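Local coordinates for protein benzoate transport porin BenP (PDB 5DL8) that probably forms an outer-membrane porin channel of the OprD family and may let small molecules such as benzoate pass, at residues T29-Y34 against R398-Y403. Sequence-based numbering, arbitrary orientation.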
# COMPACT_ATOMS: atom_id res chain seq x y z
N THR A 29 17.63 0.12 -7.75
CA THR A 29 16.54 0.23 -8.70
C THR A 29 16.64 1.50 -9.60
O THR A 29 17.27 2.46 -9.29
CB THR A 29 15.11 0.22 -8.07
OG1 THR A 29 14.85 1.44 -7.43
CG2 THR A 29 14.82 -0.93 -7.07
N LEU A 30 15.91 1.38 -10.72
CA LEU A 30 15.57 2.36 -11.71
C LEU A 30 14.09 2.18 -12.05
O LEU A 30 13.54 1.08 -12.21
CB LEU A 30 16.41 2.25 -13.02
CG LEU A 30 17.94 2.32 -12.91
CD1 LEU A 30 18.61 1.85 -14.17
CD2 LEU A 30 18.42 3.70 -12.61
N LYS A 31 13.47 3.34 -12.16
CA LYS A 31 12.10 3.46 -12.60
C LYS A 31 11.88 4.68 -13.57
O LYS A 31 11.97 5.88 -13.17
CB LYS A 31 11.21 3.67 -11.36
CG LYS A 31 9.72 3.44 -11.71
CD LYS A 31 8.75 3.59 -10.53
CE LYS A 31 8.71 2.29 -9.71
NZ LYS A 31 7.83 2.51 -8.46
N ASN A 32 11.42 4.36 -14.75
CA ASN A 32 10.95 5.31 -15.74
C ASN A 32 9.45 5.17 -15.65
O ASN A 32 8.91 4.12 -16.04
CB ASN A 32 11.40 4.90 -17.14
CG ASN A 32 11.12 5.98 -18.25
OD1 ASN A 32 10.00 6.16 -18.77
ND2 ASN A 32 12.18 6.65 -18.67
N ALA A 33 8.77 6.24 -15.25
CA ALA A 33 7.33 6.18 -14.92
C ALA A 33 6.58 7.22 -15.70
O ALA A 33 6.85 8.42 -15.55
CB ALA A 33 7.10 6.44 -13.40
N TYR A 34 5.58 6.79 -16.46
CA TYR A 34 4.62 7.68 -17.09
C TYR A 34 3.22 7.43 -16.50
O TYR A 34 2.67 6.29 -16.57
CB TYR A 34 4.62 7.45 -18.59
CG TYR A 34 3.51 8.12 -19.34
CD1 TYR A 34 3.55 9.44 -19.62
CD2 TYR A 34 2.43 7.35 -19.83
CE1 TYR A 34 2.47 10.05 -20.31
CE2 TYR A 34 1.44 7.90 -20.57
CZ TYR A 34 1.44 9.26 -20.75
OH TYR A 34 0.41 9.77 -21.38
N ARG A 398 -0.73 4.15 -16.98
CA ARG A 398 0.53 4.10 -16.25
C ARG A 398 1.42 3.11 -16.94
O ARG A 398 0.97 1.95 -17.18
CB ARG A 398 0.33 3.67 -14.82
CG ARG A 398 -0.74 4.46 -14.00
CD ARG A 398 -0.64 4.09 -12.53
NE ARG A 398 -1.77 4.56 -11.76
CZ ARG A 398 -2.39 3.91 -10.73
NH1 ARG A 398 -1.99 2.69 -10.18
NH2 ARG A 398 -3.42 4.52 -10.20
N LEU A 399 2.64 3.57 -17.25
CA LEU A 399 3.62 2.80 -18.01
C LEU A 399 4.95 2.92 -17.35
O LEU A 399 5.42 4.05 -17.00
CB LEU A 399 3.74 3.31 -19.48
CG LEU A 399 4.59 2.44 -20.49
CD1 LEU A 399 4.08 0.98 -20.75
CD2 LEU A 399 4.75 3.13 -21.84
N PHE A 400 5.53 1.76 -17.04
CA PHE A 400 6.73 1.72 -16.20
C PHE A 400 7.77 0.88 -16.89
O PHE A 400 7.42 -0.22 -17.42
CB PHE A 400 6.45 1.10 -14.84
CG PHE A 400 5.45 1.89 -13.96
CD1 PHE A 400 5.80 3.04 -13.35
CD2 PHE A 400 4.15 1.39 -13.73
CE1 PHE A 400 4.89 3.75 -12.57
CE2 PHE A 400 3.22 2.04 -12.92
CZ PHE A 400 3.59 3.23 -12.32
N VAL A 401 9.02 1.35 -16.87
CA VAL A 401 10.13 0.51 -17.17
C VAL A 401 10.95 0.46 -15.91
O VAL A 401 11.50 1.46 -15.49
CB VAL A 401 11.03 1.04 -18.29
CG1 VAL A 401 12.20 0.06 -18.59
CG2 VAL A 401 10.22 1.35 -19.55
N ASN A 402 11.04 -0.73 -15.33
CA ASN A 402 11.63 -1.02 -14.03
C ASN A 402 12.91 -1.79 -14.19
O ASN A 402 12.97 -2.74 -15.03
CB ASN A 402 10.65 -1.86 -13.19
CG ASN A 402 9.46 -1.01 -12.65
OD1 ASN A 402 9.69 0.13 -12.15
ND2 ASN A 402 8.23 -1.50 -12.74
N TYR A 403 13.88 -1.45 -13.37
CA TYR A 403 15.10 -2.25 -13.25
C TYR A 403 15.36 -2.48 -11.79
O TYR A 403 15.25 -1.55 -11.01
CB TYR A 403 16.30 -1.56 -13.82
CG TYR A 403 17.56 -2.37 -13.64
CD1 TYR A 403 17.90 -3.43 -14.52
CD2 TYR A 403 18.47 -2.04 -12.68
CE1 TYR A 403 19.08 -4.16 -14.37
CE2 TYR A 403 19.66 -2.71 -12.56
CZ TYR A 403 19.93 -3.79 -13.36
OH TYR A 403 21.11 -4.38 -13.16
O HOH W 1 11.78 0.11 -10.42
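L30, N32 and Y34 pair with Y403, V401 and L399 through six backbone hydrogen bonds, illustrating how antiparallel strands distant in sequence seam a barrel shut. The two short segments run antiparallel, their N-to-C directions 174° apart and their axes 4.7 Å apart at closest approach. At the centre, N32 N donates to V401 O at 3.0 Å in a nearly straight hydrogen bond (N-H...O 175°). The hydrogen-bonded pairs send their side chains to one face, where L30 CB packs on Y403 CB at 3.9 Å and L399 CB lies at the edge of the Y34 ring. On the other face are K31, A33, F400 and N402. F400 turns its ring edge to A33, CE1 reaching the A33 CB at 3.6 Å. K31 and N402 lie side by side, the lysine CG 3.3 Å from N402 OD1; a bend at chi3 (-82°) brings K31 CE back toward that oxygen. One water donates to both N402 OD1 and L30 O, at 2.7 Å each, while K31 NZ bonds to the carbonyl of Q147. N32 turns its amide to W50 and Q52, and R398 forms a salt bridge with E396. Strands 25-39 and 394-406, the first and last of the barrel, thus close it, flanked by strands 47-65 and 377-388 respectively.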